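Local coordinates for protein TetR transcriptional regulator (Chloroflexus aurantiacus, PDB 3QBM) that is a TetR-family transcriptional regulator that probably binds DNA as a dimer through an N-terminal helix-turn-helix and binds magnesium ions, at residues A[28-31]-A[32-36]; A[61-64]-A[65-69]; A[123-126]-A[127-131]; A[153-156]-A[157-160]; A[183-186]-A[187-191]. All blocks are in the same frame, centred on the assembly; numbering follows the deposited sequence. Where two conformers were deposited one is given.

Contact 1: residues A[28-31]-A[32-36]; sequences TAIS and DIMAA
Asp-32 turns back on Ala-29 and fastens the first turn of helix 30-37 with its side chain. Ala-29 holds the N-cap, and its backbone N donates to Asp-32 OD2 at 3.0 Å. The aspartate can reach it because CG stands beside its own backbone N (chi1 -59°), which swings the carboxylate toward the start of the helix; OD2 is met on its anti side, with the donor 22° out of the carboxylate plane. In return Asp-32 N bonds to Ala-29 O at 2.9 Å, and Ile-33 N reaches the same oxygen weakly. This is one half of a capping box: the third helical residue grips the N-cap amide, while the alanine has no side-chain acceptor with which to answer.

The hydrophobic flank is carried by Ile-33. Its CG1 meets Thr-28 CG2 at 3.9 Å, and its CD1 meets Ile-30 CD1 at 4.1 Å, each pair of side chains crossing at about a right angle. A single rotation in Thr-28 (chi1 -68°) sends CG2 toward Ile-33 and puts OG1 beside the backbone N, where it bonds to Gly-24 O. Further along, the selenomethionine Met-34 lays CG 3.3 Å from Ile-30 O, and its SE sits 3.8 Å from Ser-31 CA. Ile-30 and Ile-33 both pack on Ile-44 of helix 41-45, the partner helix of the predicted helix-turn-helix. Chemically, a carboxylate at a helix N terminus is likely to be favoured in its charged form, and here it closes the exposed end of a helix whose isoleucines pack against helix 41-45.

Contact 2: residues A[61-64]-A[65-69]; sequences YAAE and KVRER
Helix 51-74, which in TetR proteins links the DNA-binding domain to the C-terminal domain, carries side-chain pairs one turn apart: Tyr-61 with Lys-65, and Glu-64 with Arg-67. The first pair lies side by side, pointing the same way, and Lys-65 NZ donates to Tyr-61 OH at 2.7 Å; bends at chi2 and chi3 bring the ammonium obliquely to the ring. In the second, Glu-64 OE1 takes a salt bridge from Arg-67 NH1, also 2.7 Å long. The oxygen lies in the guanidinium plane, at its edge, whereas the carboxylate is turned 44° against that plane and is met on its anti side. Arg-67 gets there by a bend at chi3 (-61°), which folds the guanidinium back over Ala-63 O. Glu-64 OE2 lies 3.7 Å from Glu-68 OE2, a like-charged approach that the arginine probably eases. With an alanine in place of Glu-64, Arg-67 NH1 would probably lose its carboxylate mate, leaving the guanidinium held from the side of Glu-130. Among its neighbours, the helix sets Tyr-61 against helix 2-23, Ala-62 and Val-66 against Pro-105 of helix 105-113, and Ala-63 and Val-66 against helix 118-144.

Contact 3: residues A[123-126]-A[127-131]; sequences RVRA and VIDEW
Asp-129 turns back on the carbonyl of Arg-125, one turn earlier in helix 118-144. Its CB begins 3.4 Å from Arg-125 O, the oxygen that also accepts from Asp-129 N at 2.8 Å. CG, set beside the backbone N by chi1 of -72°, stays close to the same oxygen. From there the two carboxylate oxygens part. OD1 goes to a salt bridge with Arg-132 NH1, while OD2 touches the aliphatic part of Arg-125 at CG (3.7 Å) and accepts from a water at 2.8 Å. That water in turn accepts from Arg-125 NE, 2.6 Å away, and sits at the edge of the guanidinium in its plane. The charged groups are thus bridged rather than paired directly: NE of Arg-125 and OD2 of Asp-129 are 4.2 Å apart, and the guanidinium and carboxylate planes are turned 70° against each other. The helix belongs to the C-terminal domain of the TetR fold, and this flank meets the second subunit, where Leu-175 of that subunit packs on both Arg-125 and Asp-129. A leucine in place of Asp-129 would probably deprive the water of this acceptor and leave Arg-132 NH1 without its carboxylate. A buried flank of the helix runs through Val-124, whose CG1 meets Ile-128 CD1 at 3.9 Å; Val-124 also packs on Ile-106 and Thr-109, and its side chain is about 8 Å from that of the magnesium ligand Asp-114.

Contact 4: residues A[153-156]-A[157-160]; sequences DADR and LALL
From Asp-153 O to Leu-157 N and on to Arg-156 O with Leu-160 N, four successive backbone bonds of 2.9 to 3.0 Å wind the opening turns of helix 154-175. Asp-153 is the N-cap: its OD1 accepts from Arg-156 N at 3.0 Å, the amide approaching from above the carboxylate plane, 47° out of it. A chi1 of -175°, with CG opposite the backbone N, brings the carboxylate over the helix start. In the one conformer given, the Arg-156 side chain adds a long and doubtful ionic approach to the same carboxylate, in which no N-H points at the oxygen. On another flank, Asp-155 OD2 comes within 3.5 Å of Leu-159 CD1, a van der Waals touch between the oxygen and a methyl; the polar demand of the carboxylate is met elsewhere, for Arg-132 and Arg-136 bridge OD2 and OD1 respectively. Two arginines thus hold the carboxylate in place and are likely to keep it charged, while the leucine crosses it at a slant. Both arginines come from helix 118-144, against which Ala-154 and Ala-158 also pack; Leu-157 and Leu-160 face helix 179-196 instead, and Leu-159 reaches Leu-175 of the second subunit.

Contact 5: residues A[183-186]-A[187-191]; sequences HAYT and HLATY
Thr-190 grips the carbonyl of Thr-186 twice. Its backbone N donates to Thr-186 O at 3.0 Å and its OG1 does so at 2.8 Å, the two donors arriving from opposite faces of the carbonyl plane. The second bond depends on rotation about CA-CB: with OG1 beside the backbone N (chi1 -61°), the hydroxyl folds back along the helix, whereas CG2 takes the position anti to that N. On the neighbouring residue, Ala-189 sets CB over one face of the Tyr-185 ring, one turn back, 4.2 Å from CE2 and offset toward the rim. Ala-189 N bonds to Tyr-185 O at 2.8 Å, which fixes the methyl relative to the ring's own backbone.

A second shell positions these groups. In the conformer given, Thr-186 OG1 bonds to Glu-182 O, this threonine too using its hydroxyl against the helix backbone. Tyr-185 lies against Ile-85 and Leu-88 of helix 80-92 and makes a cation-pi contact with Arg-92. Ala-184 and Leu-188 pack on helix 154-175. A di(hydroxyethyl)ether molecule, probably from the crystallisation liquor, lies near Thr-190.

Farther out is the second subunit. His-187 NE2 is hydrogen-bonded to NE2 of His-187 of that subunit, and each of these rings also meets the other chain's Tyr-191 edge-to-face. Pairing of helix 179-196 with its counterpart, alongside helix 154-175, is the arrangement of the TetR-family dimer, in which the last two long helices of each subunit form a four-helix bundle.

Followed from the N terminus, the five contacts stand in series: each joins consecutive turns of one helix, so none closes a long loop, nests or crosses another. Contact 1 opens the first helix of the DNA-binding motif and touches no other contact. Contact 2, on the connecting helix, meets contact 3 through the salt bridge of Arg-67 with Glu-130 and through packing of Ala-63 on Val-127 and Val-66 on Trp-131. Contacts 3 and 4 lie on successive helices with nearest atoms about 5 Å apart. Contact 4 then packs on contact 5, Leu-157 and Leu-160 lying against Tyr-191. Contacts 3, 4 and 5 all reach the second subunit, binding the C-terminal domain into the dimer.

Contact 1: residues A[28-31]-A[32-36]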
loop_
_atom_site.group_PDB
_atom_site.type_symbol
_atom_site.label_atom_id
_atom_site.label_comp_id
_atom_site.label_asym_id
_atom_site.label_seq_id
_atom_site.Cartn_x
_atom_site.Cartn_y
_atom_site.Cartn_z
ATOM N N THR A 28 14.777 11.904 -1.406
ATOM C CA THR A 28 15.112 12.870 -0.358
ATOM C C THR A 28 16.633 13.084 -0.470
ATOM O O THR A 28 17.395 12.142 -0.238
ATOM C CB THR A 28 14.723 12.347 1.052
ATOM O OG1 THR A 28 13.288 12.282 1.184
ATOM C CG2 THR A 28 15.271 13.242 2.187
ATOM N N ALA A 29 17.064 14.274 -0.881
ATOM C CA ALA A 29 18.519 14.561 -1.003
ATOM C C ALA A 29 19.062 15.058 0.318
ATOM O O ALA A 29 18.333 15.571 1.167
ATOM C CB ALA A 29 18.778 15.574 -2.093
ATOM N N ILE A 30 20.350 14.878 0.528
ATOM C CA ILE A 30 20.947 15.306 1.785
ATOM C C ILE A 30 20.731 16.834 2.006
ATOM O O ILE A 30 20.606 17.283 3.130
ATOM C CB ILE A 30 22.445 14.890 1.875
ATOM C CG1 ILE A 30 23.016 15.196 3.280
ATOM C CG2 ILE A 30 23.278 15.582 0.792
ATOM C CD1 ILE A 30 22.467 14.405 4.372
ATOM N N SER A 31 20.694 17.621 0.939
ATOM C CA SER A 31 20.413 19.051 1.085
ATOM C C SER A 31 19.028 19.344 1.688
ATOM O O SER A 31 18.852 20.376 2.352
ATOM C CB SER A 31 20.600 19.788 -0.250
ATOM O OG SER A 31 19.831 19.205 -1.273
ATOM N N ASP A 32 18.053 18.448 1.490
ATOM C CA ASP A 32 16.717 18.588 2.138
ATOM C C ASP A 32 16.852 18.309 3.637
ATOM O O ASP A 32 16.303 19.022 4.441
ATOM C CB ASP A 32 15.673 17.610 1.517
ATOM C CG ASP A 32 15.474 17.832 0.006
ATOM O OD1 ASP A 32 15.265 18.993 -0.374
ATOM O OD2 ASP A 32 15.539 16.875 -0.803
ATOM N N ILE A 33 17.588 17.260 4.003
ATOM C CA ILE A 33 17.832 16.941 5.394
ATOM C C ILE A 33 18.576 18.115 6.059
ATOM O O ILE A 33 18.245 18.498 7.154
ATOM C CB ILE A 33 18.599 15.586 5.525
ATOM C CG1 ILE A 33 17.767 14.434 4.921
ATOM C CG2 ILE A 33 18.914 15.270 6.973
ATOM C CD1 ILE A 33 18.577 13.166 4.666
HETATM N N MSE A 34 19.566 18.687 5.380
HETATM C CA MSE A 34 20.292 19.894 5.877
HETATM C C MSE A 34 19.301 21.030 6.202
HETATM O O MSE A 34 19.278 21.534 7.323
HETATM C CB MSE A 34 21.351 20.371 4.851
HETATM C CG MSE A 34 22.555 19.414 4.715
HETATM SE SE MSE A 34 23.586 19.706 3.117
HETATM C CE MSE A 34 23.845 21.622 3.389
ATOM N N ALA A 35 18.460 21.381 5.231
ATOM C CA ALA A 35 17.452 22.449 5.413
ATOM C C ALA A 35 16.529 22.206 6.608
ATOM O O ALA A 35 16.277 23.119 7.374
ATOM C CB ALA A 35 16.606 22.622 4.127
ATOM N N ALA A 36 16.040 20.979 6.771
ATOM C CA ALA A 36 15.111 20.658 7.853
ATOM C C ALA A 36 15.764 20.608 9.252
ATOM O O ALA A 36 15.083 20.796 10.248
ATOM C CB ALA A 36 14.430 19.337 7.572
#

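Contact 2: residues A[61-64]-A[65-69]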
loop_
_atom_site.group_PDB
_atom_site.type_symbol
_atom_site.label_atom_id
_atom_site.label_comp_id
_atom_site.label_asym_id
_atom_site.label_seq_id
_atom_site.Cartn_x
_atom_site.Cartn_y
_atom_site.Cartn_z
ATOM N N TYR A 61 13.180 4.895 13.914
ATOM C CA TYR A 61 12.495 5.959 14.619
ATOM C C TYR A 61 11.016 6.005 14.281
ATOM O O TYR A 61 10.167 6.207 15.165
ATOM C CB TYR A 61 13.129 7.286 14.272
ATOM C CG TYR A 61 12.308 8.470 14.644
ATOM C CD1 TYR A 61 12.388 9.025 15.924
ATOM C CD2 TYR A 61 11.468 9.063 13.724
ATOM C CE1 TYR A 61 11.620 10.121 16.271
ATOM C CE2 TYR A 61 10.685 10.164 14.064
ATOM C CZ TYR A 61 10.778 10.688 15.340
ATOM O OH TYR A 61 10.016 11.780 15.686
ATOM N N ALA A 62 10.729 5.900 12.988
ATOM C CA ALA A 62 9.358 5.809 12.496
ATOM C C ALA A 62 8.685 4.559 13.073
ATOM O O ALA A 62 7.556 4.640 13.534
ATOM C CB ALA A 62 9.340 5.796 10.969
ATOM N N ALA A 63 9.398 3.435 13.100
ATOM C CA ALA A 63 8.869 2.192 13.660
ATOM C C ALA A 63 8.519 2.365 15.139
ATOM O O ALA A 63 7.436 1.977 15.561
ATOM C CB ALA A 63 9.831 1.034 13.470
ATOM N N GLU A 64 9.416 2.981 15.916
ATOM C CA GLU A 64 9.143 3.222 17.339
ATOM C C GLU A 64 7.949 4.143 17.525
ATOM O O GLU A 64 7.143 3.959 18.441
ATOM C CB GLU A 64 10.372 3.800 18.053
ATOM C CG GLU A 64 10.118 4.153 19.548
ATOM C CD GLU A 64 9.755 2.961 20.437
ATOM O OE1 GLU A 64 10.030 1.791 20.064
ATOM O OE2 GLU A 64 9.212 3.208 21.544
ATOM N N LYS A 65 7.808 5.134 16.671
ATOM C CA LYS A 65 6.671 6.032 16.809
ATOM C C LYS A 65 5.309 5.325 16.586
ATOM O O LYS A 65 4.355 5.512 17.335
ATOM C CB LYS A 65 6.812 7.129 15.802
ATOM C CG LYS A 65 5.869 8.282 15.998
ATOM C CD LYS A 65 6.652 9.591 16.023
ATOM C CE LYS A 65 7.391 9.729 17.347
ATOM N NZ LYS A 65 8.106 11.019 17.484
ATOM N N VAL A 66 5.228 4.582 15.496
ATOM C CA VAL A 66 4.079 3.721 15.209
ATOM C C VAL A 66 3.775 2.804 16.423
ATOM O O VAL A 66 2.631 2.702 16.841
ATOM C CB VAL A 66 4.330 2.937 13.901
ATOM C CG1 VAL A 66 3.345 1.819 13.723
ATOM C CG2 VAL A 66 4.279 3.899 12.688
ATOM N N ARG A 67 4.814 2.204 16.994
ATOM C CA ARG A 67 4.713 1.298 18.138
ATOM C C ARG A 67 4.064 2.000 19.338
ATOM O O ARG A 67 3.173 1.422 19.951
ATOM C CB ARG A 67 6.102 0.755 18.509
ATOM C CG ARG A 67 6.158 -0.337 19.553
ATOM C CD ARG A 67 7.573 -0.889 19.725
ATOM N NE ARG A 67 8.058 -1.469 18.464
ATOM C CZ ARG A 67 9.091 -1.030 17.728
ATOM N NH1 ARG A 67 9.848 -0.008 18.106
ATOM N NH2 ARG A 67 9.397 -1.653 16.592
ATOM N N GLU A 68 4.522 3.219 19.665
ATOM C CA GLU A 68 3.963 4.032 20.781
ATOM C C GLU A 68 2.458 4.309 20.590
ATOM O O GLU A 68 1.658 4.267 21.528
ATOM C CB GLU A 68 4.699 5.396 20.898
ATOM C CG GLU A 68 6.144 5.327 21.435
ATOM C CD GLU A 68 6.963 6.653 21.331
ATOM O OE1 GLU A 68 6.534 7.650 20.687
ATOM O OE2 GLU A 68 8.082 6.670 21.896
ATOM N N ARG A 69 2.111 4.647 19.361
ATOM C CA ARG A 69 0.760 4.966 18.944
ATOM C C ARG A 69 -0.182 3.724 19.105
ATOM O O ARG A 69 -1.319 3.832 19.614
ATOM C CB ARG A 69 0.877 5.446 17.499
ATOM C CG ARG A 69 -0.333 5.968 16.803
ATOM C CD ARG A 69 -0.597 7.433 17.033
ATOM N NE ARG A 69 -1.876 7.741 16.389
ATOM C CZ ARG A 69 -2.025 8.494 15.313
ATOM N NH1 ARG A 69 -0.975 9.122 14.794
ATOM N NH2 ARG A 69 -3.239 8.681 14.798
#

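Contact 3: residues A[123-126]-A[127-131]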
loop_
_atom_site.group_PDB
_atom_site.type_symbol
_atom_site.label_atom_id
_atom_site.label_comp_id
_atom_site.label_asym_id
_atom_site.label_seq_id
_atom_site.Cartn_x
_atom_site.Cartn_y
_atom_site.Cartn_z
ATOM N N ARG A 123 13.323 -4.719 8.077
ATOM C CA ARG A 123 12.788 -3.866 9.140
ATOM C C ARG A 123 11.257 -3.689 9.041
ATOM O O ARG A 123 10.558 -3.721 10.063
ATOM C CB ARG A 123 13.491 -2.521 9.124
ATOM C CG ARG A 123 14.793 -2.518 9.907
ATOM C CD ARG A 123 15.580 -1.286 9.569
ATOM N NE ARG A 123 16.409 -0.822 10.677
ATOM C CZ ARG A 123 17.623 -1.263 10.988
ATOM N NH1 ARG A 123 18.224 -2.218 10.302
ATOM N NH2 ARG A 123 18.255 -0.706 12.011
ATOM N N VAL A 124 10.764 -3.504 7.814
ATOM C CA VAL A 124 9.336 -3.412 7.578
ATOM C C VAL A 124 8.718 -4.734 7.991
ATOM O O VAL A 124 7.730 -4.727 8.741
ATOM C CB VAL A 124 8.990 -3.009 6.111
ATOM C CG1 VAL A 124 7.451 -3.067 5.810
ATOM C CG2 VAL A 124 9.485 -1.594 5.820
ATOM N N ARG A 125 9.304 -5.854 7.559
ATOM C CA ARG A 125 8.776 -7.178 7.908
ATOM C C ARG A 125 8.714 -7.382 9.414
ATOM O O ARG A 125 7.740 -7.925 9.928
ATOM C CB ARG A 125 9.548 -8.295 7.201
ATOM C CG ARG A 125 9.152 -9.704 7.584
ATOM C CD ARG A 125 9.870 -10.684 6.658
ATOM N NE ARG A 125 9.332 -12.033 6.746
ATOM C CZ ARG A 125 9.637 -13.026 5.916
ATOM N NH1 ARG A 125 10.486 -12.847 4.906
ATOM N NH2 ARG A 125 9.080 -14.211 6.093
ATOM N N ALA A 126 9.746 -6.931 10.120
ATOM C CA ALA A 126 9.775 -7.021 11.583
ATOM C C ALA A 126 8.581 -6.259 12.219
ATOM O O ALA A 126 7.948 -6.763 13.159
ATOM C CB ALA A 126 11.115 -6.513 12.112
ATOM N N VAL A 127 8.238 -5.088 11.691
ATOM C CA VAL A 127 7.071 -4.358 12.207
ATOM C C VAL A 127 5.774 -5.108 11.948
ATOM O O VAL A 127 4.953 -5.256 12.877
ATOM C CB VAL A 127 6.959 -2.896 11.747
ATOM C CG1 VAL A 127 5.578 -2.285 12.207
ATOM C CG2 VAL A 127 8.164 -2.084 12.288
ATOM N N ILE A 128 5.589 -5.593 10.721
ATOM C CA ILE A 128 4.408 -6.382 10.373
ATOM C C ILE A 128 4.344 -7.623 11.288
ATOM O O ILE A 128 3.289 -7.968 11.774
ATOM C CB ILE A 128 4.410 -6.769 8.899
ATOM C CG1 ILE A 128 4.217 -5.495 8.026
ATOM C CG2 ILE A 128 3.357 -7.827 8.581
ATOM C CD1 ILE A 128 4.662 -5.685 6.618
ATOM N N ASP A 129 5.484 -8.264 11.543
ATOM C CA ASP A 129 5.512 -9.418 12.449
ATOM C C ASP A 129 5.162 -9.073 13.893
ATOM O O ASP A 129 4.571 -9.889 14.584
ATOM C CB ASP A 129 6.821 -10.204 12.321
ATOM C CG ASP A 129 6.895 -10.985 11.012
ATOM O OD1 ASP A 129 5.866 -11.104 10.312
ATOM O OD2 ASP A 129 7.985 -11.467 10.655
ATOM N N GLU A 130 5.464 -7.860 14.340
ATOM C CA GLU A 130 5.041 -7.427 15.690
ATOM C C GLU A 130 3.522 -7.328 15.734
ATOM O O GLU A 130 2.892 -7.788 16.691
ATOM C CB GLU A 130 5.575 -6.052 16.088
ATOM C CG GLU A 130 7.051 -5.848 16.109
ATOM C CD GLU A 130 7.371 -4.421 16.518
ATOM O OE1 GLU A 130 7.945 -3.670 15.700
ATOM O OE2 GLU A 130 6.988 -4.025 17.642
ATOM N N TRP A 131 2.924 -6.680 14.713
ATOM C CA TRP A 131 1.449 -6.580 14.624
ATOM C C TRP A 131 0.793 -7.971 14.614
ATOM O O TRP A 131 -0.197 -8.215 15.285
ATOM C CB TRP A 131 1.007 -5.807 13.350
ATOM C CG TRP A 131 1.452 -4.379 13.310
ATOM C CD1 TRP A 131 1.806 -3.582 14.376
ATOM C CD2 TRP A 131 1.497 -3.535 12.156
ATOM N NE1 TRP A 131 2.110 -2.326 13.938
ATOM C CE2 TRP A 131 1.908 -2.260 12.584
ATOM C CE3 TRP A 131 1.215 -3.733 10.804
ATOM C CZ2 TRP A 131 2.083 -1.189 11.699
ATOM C CZ3 TRP A 131 1.408 -2.680 9.919
ATOM C CH2 TRP A 131 1.835 -1.413 10.386
HETATM O O HOH W 1 7.688 -13.195 8.463
#

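Contact 4: residues A[153-156]-A[157-160]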
loop_
_atom_site.group_PDB
_atom_site.type_symbol
_atom_site.label_atom_id
_atom_site.label_comp_id
_atom_site.label_asym_id
_atom_site.label_seq_id
_atom_site.Cartn_x
_atom_site.Cartn_y
_atom_site.Cartn_z
ATOM N N ASP A 153 -8.587 -18.571 13.173
ATOM C CA ASP A 153 -7.162 -18.629 12.808
ATOM C C ASP A 153 -6.582 -17.218 12.999
ATOM O O ASP A 153 -6.905 -16.299 12.232
ATOM C CB ASP A 153 -7.023 -19.084 11.357
ATOM C CG ASP A 153 -5.603 -19.281 10.944
ATOM O OD1 ASP A 153 -4.730 -18.412 11.238
ATOM O OD2 ASP A 153 -5.356 -20.340 10.307
ATOM N N ALA A 154 -5.748 -17.081 14.024
ATOM C CA ALA A 154 -5.213 -15.794 14.468
ATOM C C ALA A 154 -4.392 -15.106 13.402
ATOM O O ALA A 154 -4.592 -13.942 13.144
ATOM C CB ALA A 154 -4.390 -15.953 15.738
ATOM N N ASP A 155 -3.461 -15.814 12.794
ATOM C CA ASP A 155 -2.627 -15.172 11.796
ATOM C C ASP A 155 -3.386 -14.807 10.540
ATOM O O ASP A 155 -3.058 -13.779 9.925
ATOM C CB ASP A 155 -1.416 -16.007 11.422
ATOM C CG ASP A 155 -0.336 -15.156 10.721
ATOM O OD1 ASP A 155 0.141 -14.176 11.334
ATOM O OD2 ASP A 155 0.029 -15.454 9.574
ATOM N N ARG A 156 -4.397 -15.606 10.155
ATOM C CA ARG A 156 -5.264 -15.267 9.009
ATOM C C ARG A 156 -5.965 -13.951 9.303
ATOM O O ARG A 156 -6.005 -13.033 8.463
ATOM C CB ARG A 156 -6.340 -16.330 8.716
ATOM C CG ARG A 156 -5.857 -17.535 7.938
ATOM C CD ARG A 156 -7.016 -18.360 7.342
ATOM N NE ARG A 156 -6.466 -19.472 6.568
ATOM C CZ ARG A 156 -7.175 -20.320 5.833
ATOM N NH1 ARG A 156 -8.496 -20.220 5.769
ATOM N NH2 ARG A 156 -6.546 -21.273 5.175
ATOM N N LEU A 157 -6.510 -13.836 10.511
ATOM C CA LEU A 157 -7.200 -12.595 10.908
ATOM C C LEU A 157 -6.226 -11.413 10.880
ATOM O O LEU A 157 -6.542 -10.316 10.367
ATOM C CB LEU A 157 -7.842 -12.768 12.282
ATOM C CG LEU A 157 -8.568 -11.548 12.869
ATOM C CD1 LEU A 157 -9.702 -11.141 11.893
ATOM C CD2 LEU A 157 -9.085 -11.778 14.324
ATOM N N ALA A 158 -5.025 -11.632 11.406
ATOM C CA ALA A 158 -4.021 -10.562 11.500
ATOM C C ALA A 158 -3.651 -10.036 10.142
ATOM O O ALA A 158 -3.606 -8.826 9.911
ATOM C CB ALA A 158 -2.768 -11.053 12.235
ATOM N N LEU A 159 -3.365 -10.952 9.225
ATOM C CA LEU A 159 -2.997 -10.530 7.890
ATOM C C LEU A 159 -4.178 -9.887 7.166
ATOM O O LEU A 159 -3.971 -8.946 6.413
ATOM C CB LEU A 159 -2.443 -11.693 7.090
ATOM C CG LEU A 159 -1.139 -12.303 7.537
ATOM C CD1 LEU A 159 -0.925 -13.618 6.771
ATOM C CD2 LEU A 159 0.033 -11.419 7.306
ATOM N N LEU A 160 -5.417 -10.366 7.379
ATOM C CA LEU A 160 -6.580 -9.690 6.765
ATOM C C LEU A 160 -6.710 -8.243 7.269
ATOM O O LEU A 160 -6.882 -7.297 6.462
ATOM C CB LEU A 160 -7.856 -10.451 7.079
ATOM C CG LEU A 160 -9.160 -9.782 6.640
ATOM C CD1 LEU A 160 -9.234 -9.733 5.100
ATOM C CD2 LEU A 160 -10.338 -10.591 7.240
#

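Contact 5: residues A[183-186]-A[187-191]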
loop_
_atom_site.group_PDB
_atom_site.type_symbol
_atom_site.label_atom_id
_atom_site.label_comp_id
_atom_site.label_asym_id
_atom_site.label_seq_id
_atom_site.Cartn_x
_atom_site.Cartn_y
_atom_site.Cartn_z
ATOM N N HIS A 183 -14.997 2.943 6.022
ATOM C CA HIS A 183 -15.600 1.715 5.506
ATOM C C HIS A 183 -14.856 0.461 5.937
ATOM O O HIS A 183 -15.472 -0.467 6.389
ATOM C CB HIS A 183 -15.645 1.666 3.985
ATOM C CG HIS A 183 -16.603 2.620 3.357
ATOM N ND1 HIS A 183 -17.761 3.036 3.974
ATOM C CD2 HIS A 183 -16.611 3.177 2.120
ATOM C CE1 HIS A 183 -18.431 3.834 3.155
ATOM N NE2 HIS A 183 -17.754 3.941 2.026
ATOM N N ALA A 184 -13.522 0.474 5.813
ATOM C CA ALA A 184 -12.669 -0.649 6.204
ATOM C C ALA A 184 -12.852 -0.924 7.680
ATOM O O ALA A 184 -13.078 -2.073 8.090
ATOM C CB ALA A 184 -11.218 -0.332 5.885
ATOM N N TYR A 185 -12.744 0.122 8.505
ATOM C CA TYR A 185 -12.973 -0.046 9.923
ATOM C C TYR A 185 -14.325 -0.742 10.205
ATOM O O TYR A 185 -14.391 -1.753 10.904
ATOM C CB TYR A 185 -12.916 1.304 10.630
ATOM C CG TYR A 185 -13.297 1.200 12.077
ATOM C CD1 TYR A 185 -12.355 0.944 13.040
ATOM C CD2 TYR A 185 -14.623 1.350 12.475
ATOM C CE1 TYR A 185 -12.710 0.818 14.382
ATOM C CE2 TYR A 185 -14.996 1.198 13.784
ATOM C CZ TYR A 185 -14.039 0.955 14.747
ATOM O OH TYR A 185 -14.392 0.820 16.062
ATOM N N THR A 186 -15.404 -0.179 9.663
ATOM C CA THR A 186 -16.765 -0.683 9.920
ATOM C C THR A 186 -16.906 -2.129 9.449
ATOM O O THR A 186 -17.435 -2.975 10.141
ATOM C CB THR A 186 -17.803 0.259 9.269
ATOM O OG1 THR A 186 -17.730 1.518 9.937
ATOM C CG2 THR A 186 -19.251 -0.298 9.281
ATOM N N HIS A 187 -16.402 -2.402 8.258
ATOM C CA HIS A 187 -16.469 -3.760 7.751
ATOM C C HIS A 187 -15.803 -4.757 8.695
ATOM O O HIS A 187 -16.404 -5.753 9.067
ATOM C CB HIS A 187 -15.754 -3.871 6.423
ATOM C CG HIS A 187 -15.690 -5.269 5.934
ATOM N ND1 HIS A 187 -16.812 -5.940 5.500
ATOM C CD2 HIS A 187 -14.649 -6.125 5.791
ATOM C CE1 HIS A 187 -16.460 -7.168 5.145
ATOM N NE2 HIS A 187 -15.151 -7.291 5.279
ATOM N N LEU A 188 -14.571 -4.486 9.086
ATOM C CA LEU A 188 -13.847 -5.402 9.965
ATOM C C LEU A 188 -14.398 -5.459 11.391
ATOM O O LEU A 188 -14.452 -6.524 11.988
ATOM C CB LEU A 188 -12.340 -5.123 9.953
ATOM C CG LEU A 188 -11.629 -5.526 8.638
ATOM C CD1 LEU A 188 -10.176 -5.058 8.734
ATOM C CD2 LEU A 188 -11.755 -7.028 8.276
ATOM N N ALA A 189 -14.787 -4.332 11.954
ATOM C CA ALA A 189 -15.366 -4.333 13.281
ATOM C C ALA A 189 -16.629 -5.178 13.301
ATOM O O ALA A 189 -16.868 -5.938 14.249
ATOM C CB ALA A 189 -15.658 -2.899 13.748
ATOM N N THR A 190 -17.428 -5.054 12.241
ATOM C CA THR A 190 -18.690 -5.761 12.132
ATOM C C THR A 190 -18.397 -7.252 11.935
ATOM O O THR A 190 -18.974 -8.109 12.627
ATOM C CB THR A 190 -19.560 -5.178 11.005
ATOM O OG1 THR A 190 -19.839 -3.804 11.291
ATOM C CG2 THR A 190 -20.865 -5.940 10.906
ATOM N N TYR A 191 -17.457 -7.567 11.046
ATOM C CA TYR A 191 -17.075 -8.963 10.796
ATOM C C TYR A 191 -16.560 -9.635 12.078
ATOM O O TYR A 191 -16.991 -10.732 12.438
ATOM C CB TYR A 191 -16.021 -9.029 9.694
ATOM C CG TYR A 191 -15.269 -10.325 9.641
ATOM C CD1 TYR A 191 -15.905 -11.511 9.219
ATOM C CD2 TYR A 191 -13.894 -10.392 9.959
ATOM C CE1 TYR A 191 -15.189 -12.718 9.154
ATOM C CE2 TYR A 191 -13.196 -11.586 9.891
ATOM C CZ TYR A 191 -13.853 -12.747 9.492
ATOM O OH TYR A 191 -13.159 -13.943 9.412
#